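Local coordinates for protein putative 3-hydroxybutyryl-CoA dehydratase (Rhodopseudomonas palustris, PDB 3HIN) that is probably a lyase of the enoyl-CoA hydratase/isomerase family, a putative 3-hydroxybutyryl-CoA dehydratase expected to act on acyl-CoA thioesters, at residues A[137-142]-A[185-190]; A[69-74]-A[122-127]. All coordinates share one frame; numbering follows the deposited sequence.

Interaction 1: A[137-142]-A[185-190]; sequences AYYALP and HGFSQY
Tyr139 and Phe187 both turn CG beside the backbone N and anti to the carbonyl carbon (chi1 -55° and -70°), and with the CB of each directed toward the other segment this brings their rings into an offset stack in the crotonase fold. Tyr139 sits on strand 138-140, the middle strand of a small three-stranded sheet; Phe187 follows Gly186, whose positive phi ends helix 179-185 before strand 190-192. The side chains run past each other in opposite directions; the Tyr139 and Phe187 ring centroids are 4.5 Å apart and their planes are inclined at 21°. Phe187 CD1 therefore lies over the root of the tyrosine ring, 3.6 Å from Tyr139 CG, while Phe187 CB reaches over the same ring as a CH-pi donor, 3.8 Å from its centroid. Tyr177 meets the Phe187 ring at a steeper angle, and Ala133 packs on Tyr139. A leucine in place of Tyr139 would probably cost Phe187 its stacking partner and leave the water beside Ser188 without its phenolic mate. That water lies 2.8 Å from Tyr139 OH and donates to Ser188 OG at 2.7 Å. Ser188 OG in turn donates to Tyr190 O at 2.9 Å, approaching from above the carbonyl plane.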
# COMPACT_ATOMS: atom_id res chain seq x y z
N ALA A 137 2.57 -10.20 31.68
CA ALA A 137 2.79 -9.47 30.40
C ALA A 137 1.52 -8.69 30.16
O ALA A 137 0.40 -9.19 30.44
CB ALA A 137 3.10 -10.45 29.26
N TYR A 138 1.66 -7.46 29.68
CA TYR A 138 0.47 -6.68 29.31
C TYR A 138 0.79 -5.84 28.09
O TYR A 138 1.94 -5.44 27.91
CB TYR A 138 -0.06 -5.83 30.47
CG TYR A 138 0.94 -4.82 31.01
CD1 TYR A 138 0.95 -3.53 30.54
CD2 TYR A 138 1.86 -5.16 32.01
CE1 TYR A 138 1.84 -2.59 31.02
CE2 TYR A 138 2.77 -4.20 32.55
CZ TYR A 138 2.74 -2.92 32.02
OH TYR A 138 3.59 -1.95 32.46
N TYR A 139 -0.23 -5.59 27.27
CA TYR A 139 -0.07 -5.09 25.91
C TYR A 139 -0.82 -3.79 25.73
O TYR A 139 -1.97 -3.62 26.28
CB TYR A 139 -0.68 -6.05 24.92
CG TYR A 139 -0.17 -7.46 25.03
CD1 TYR A 139 1.11 -7.79 24.53
CD2 TYR A 139 -0.92 -8.45 25.66
CE1 TYR A 139 1.62 -9.05 24.65
CE2 TYR A 139 -0.42 -9.78 25.79
CZ TYR A 139 0.84 -10.05 25.26
OH TYR A 139 1.37 -11.30 25.35
N ALA A 140 -0.18 -2.85 25.04
CA ALA A 140 -0.80 -1.58 24.78
C ALA A 140 -0.07 -0.83 23.69
O ALA A 140 1.15 -1.05 23.46
CB ALA A 140 -0.83 -0.71 26.04
N LEU A 141 -0.82 0.06 23.05
CA LEU A 141 -0.26 1.03 22.14
C LEU A 141 -0.63 2.43 22.60
O LEU A 141 -1.58 3.02 22.10
CB LEU A 141 -0.80 0.80 20.75
CG LEU A 141 -0.37 -0.54 20.19
CD1 LEU A 141 -1.34 -0.83 19.04
CD2 LEU A 141 1.08 -0.57 19.74
N PRO A 142 0.13 2.98 23.56
CA PRO A 142 -0.22 4.28 24.19
C PRO A 142 0.09 5.49 23.32
O PRO A 142 -0.20 6.61 23.70
CB PRO A 142 0.71 4.31 25.40
CG PRO A 142 1.97 3.74 24.80
CD PRO A 142 1.37 2.45 24.16
N HIS A 185 -6.74 -13.38 22.16
CA HIS A 185 -6.96 -12.47 21.01
C HIS A 185 -5.89 -12.59 19.96
O HIS A 185 -6.07 -12.05 18.85
CB HIS A 185 -7.08 -11.00 21.41
CG HIS A 185 -8.13 -10.73 22.43
ND1 HIS A 185 -9.45 -11.07 22.25
CD2 HIS A 185 -8.06 -10.09 23.63
CE1 HIS A 185 -10.16 -10.67 23.30
NE2 HIS A 185 -9.34 -10.08 24.16
N GLY A 186 -4.78 -13.28 20.29
CA GLY A 186 -3.77 -13.55 19.28
C GLY A 186 -2.40 -12.94 19.54
O GLY A 186 -1.55 -13.04 18.70
N PHE A 187 -2.20 -12.33 20.71
CA PHE A 187 -0.96 -11.68 20.99
C PHE A 187 0.17 -12.68 21.14
O PHE A 187 1.32 -12.37 20.79
CB PHE A 187 -1.04 -10.81 22.23
CG PHE A 187 -1.90 -9.56 22.04
CD1 PHE A 187 -1.32 -8.34 21.77
CD2 PHE A 187 -3.28 -9.64 22.11
CE1 PHE A 187 -2.08 -7.18 21.63
CE2 PHE A 187 -4.05 -8.51 21.99
CZ PHE A 187 -3.46 -7.27 21.70
N SER A 188 -0.14 -13.85 21.71
CA SER A 188 0.88 -14.86 21.90
C SER A 188 0.34 -16.23 21.58
O SER A 188 -0.85 -16.53 21.79
CB SER A 188 1.43 -14.85 23.34
OG SER A 188 0.45 -15.31 24.32
N GLN A 189 1.19 -17.13 21.15
CA GLN A 189 0.72 -18.46 20.94
C GLN A 189 0.77 -19.23 22.23
O GLN A 189 0.11 -20.20 22.37
CB GLN A 189 1.56 -19.17 19.92
CG GLN A 189 1.53 -18.54 18.62
CD GLN A 189 2.75 -17.79 18.35
OE1 GLN A 189 3.28 -17.13 19.21
NE2 GLN A 189 3.23 -17.87 17.15
N TYR A 190 1.55 -18.76 23.18
CA TYR A 190 1.59 -19.48 24.45
C TYR A 190 1.31 -18.57 25.65
O TYR A 190 1.76 -17.45 25.69
CB TYR A 190 2.97 -20.11 24.67
CG TYR A 190 3.34 -21.19 23.67
CD1 TYR A 190 3.08 -22.55 23.94
CD2 TYR A 190 3.96 -20.87 22.45
CE1 TYR A 190 3.41 -23.55 23.02
CE2 TYR A 190 4.30 -21.89 21.52
CZ TYR A 190 4.00 -23.19 21.81
OH TYR A 190 4.28 -24.19 20.90
O HOH W 1 -0.67 -13.26 25.67

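Interaction 2: A[69-74]-A[122-127]; sequences DHFSAG and LELACA
Phe71 packs on Leu124 and Ala125 beside the probable oxyanion-hole region of this crotonase fold. Segment 69-74 corresponds to the Phe-Ser-Ala-Gly loop, whose backbone N-H, as in relatives, probably contributes to that hole; segment 122-127 continues the helix whose N-terminal turn, after a run of glycines, probably supplies the other half. The Phe71 ring reaches helix 120-127 because CG stands anti to the backbone N (chi1 -173°). Its leading atom, CE2, comes 4.2 Å from Leu124 CG and 4.3 Å from Ala125 CB, so it touches two successive residues of the helix. Both approaches to the ring are oblique, and the contact is a buried, purely apolar one. Leu124 also leans on Phe99 and Ile102 of helix 85-103. Beyond the ring, the loop is fixed by polar bonds: Asn38 ND2 donates to Phe71 O, and Ser72 OG bonds to Asn38 O. On the helix, Glu123 OE2 accepts from the backbone N of both Gly152 and Gly154. Ser72 also closes an ST turn, its OG receiving Gly74 N at 3.0 Å with an N-H...O angle of 156°.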
# COMPACT_ATOMS: atom_id res chain seq x y z
N ASP A 69 11.82 -6.84 35.36
CA ASP A 69 10.42 -7.22 35.37
C ASP A 69 9.72 -7.05 34.02
O ASP A 69 8.64 -7.60 33.84
CB ASP A 69 9.67 -6.40 36.42
CG ASP A 69 10.22 -6.61 37.86
OD1 ASP A 69 10.88 -7.66 38.14
OD2 ASP A 69 9.95 -5.69 38.70
N HIS A 70 10.32 -6.35 33.06
CA HIS A 70 9.58 -6.02 31.83
C HIS A 70 10.25 -6.51 30.55
O HIS A 70 11.50 -6.66 30.47
CB HIS A 70 9.28 -4.49 31.73
CG HIS A 70 8.68 -3.94 32.97
ND1 HIS A 70 7.33 -3.98 33.22
CD2 HIS A 70 9.27 -3.45 34.10
CE1 HIS A 70 7.10 -3.49 34.43
NE2 HIS A 70 8.26 -3.17 34.98
N PHE A 71 9.41 -6.77 29.54
CA PHE A 71 9.93 -7.00 28.22
C PHE A 71 10.49 -5.69 27.62
O PHE A 71 11.72 -5.51 27.52
CB PHE A 71 8.89 -7.63 27.34
CG PHE A 71 9.44 -8.02 26.04
CD1 PHE A 71 10.39 -9.06 25.96
CD2 PHE A 71 9.09 -7.35 24.91
CE1 PHE A 71 10.94 -9.43 24.69
CE2 PHE A 71 9.62 -7.73 23.61
CZ PHE A 71 10.54 -8.72 23.50
N SER A 72 9.60 -4.77 27.28
CA SER A 72 10.00 -3.44 26.83
C SER A 72 8.80 -2.54 26.86
O SER A 72 7.70 -2.91 26.43
CB SER A 72 10.62 -3.46 25.44
OG SER A 72 10.77 -2.15 24.92
N ALA A 73 9.01 -1.35 27.40
CA ALA A 73 8.00 -0.32 27.45
C ALA A 73 8.04 0.49 26.17
O ALA A 73 7.44 1.54 26.10
CB ALA A 73 8.27 0.59 28.67
N GLY A 74 8.78 0.03 25.17
CA GLY A 74 8.86 0.74 23.92
C GLY A 74 9.80 1.92 23.95
O GLY A 74 10.81 1.87 24.64
N LEU A 122 5.83 -3.78 21.77
CA LEU A 122 4.85 -4.72 21.15
C LEU A 122 5.31 -5.00 19.70
O LEU A 122 5.28 -6.12 19.24
CB LEU A 122 3.41 -4.15 21.22
CG LEU A 122 2.23 -4.98 20.66
CD1 LEU A 122 2.36 -6.40 21.17
CD2 LEU A 122 0.94 -4.38 21.17
N GLU A 123 5.79 -3.97 19.01
CA GLU A 123 6.17 -4.07 17.60
C GLU A 123 7.35 -5.04 17.45
O GLU A 123 7.35 -5.93 16.58
CB GLU A 123 6.50 -2.69 17.03
CG GLU A 123 5.24 -1.82 16.96
CD GLU A 123 5.50 -0.41 16.39
OE1 GLU A 123 6.09 0.39 17.12
OE2 GLU A 123 5.13 -0.09 15.23
N LEU A 124 8.29 -4.95 18.39
CA LEU A 124 9.40 -5.89 18.50
C LEU A 124 8.87 -7.33 18.68
O LEU A 124 9.26 -8.24 17.97
CB LEU A 124 10.19 -5.53 19.75
CG LEU A 124 11.38 -6.41 20.04
CD1 LEU A 124 12.05 -6.51 18.70
CD2 LEU A 124 12.33 -5.64 21.00
N ALA A 125 7.98 -7.49 19.65
CA ALA A 125 7.36 -8.76 19.88
C ALA A 125 6.66 -9.26 18.66
O ALA A 125 6.67 -10.46 18.40
CB ALA A 125 6.35 -8.69 21.04
N CYS A 126 6.02 -8.36 17.92
CA CYS A 126 5.30 -8.78 16.70
C CYS A 126 6.19 -9.35 15.61
O CYS A 126 5.72 -10.17 14.78
CB CYS A 126 4.43 -7.65 16.12
SG CYS A 126 2.99 -7.48 17.23
N ALA A 127 7.44 -8.87 15.55
CA ALA A 127 8.35 -9.30 14.52
C ALA A 127 8.77 -10.73 14.75
O ALA A 127 9.10 -11.42 13.78
CB ALA A 127 9.56 -8.35 14.42

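Interactions 1 and 2 follow one another along the chain, yet their centres lie about 9 Å apart, and Leu122 of helix 120-127 joins them. Its CD1 is 3.8 Å from Tyr139 CD1, and its CD2 is 4.1 Å from both Phe187 CE1 and Leu141 CD2. Val117 is shared as well, touching Tyr139 of interaction 1, Phe71 and Ala125 of interaction 2, and Leu122 itself, and Arg131 bonds to Ala125 O and, weakly, to Phe187 O. Interaction 2 packs the loop of the probable oxyanion hole on the helix that follows its glycine-rich turn; interaction 1 joins strand 138-140 to the 185-190 loop, and Leu122 brings helix 120-127 against the pair.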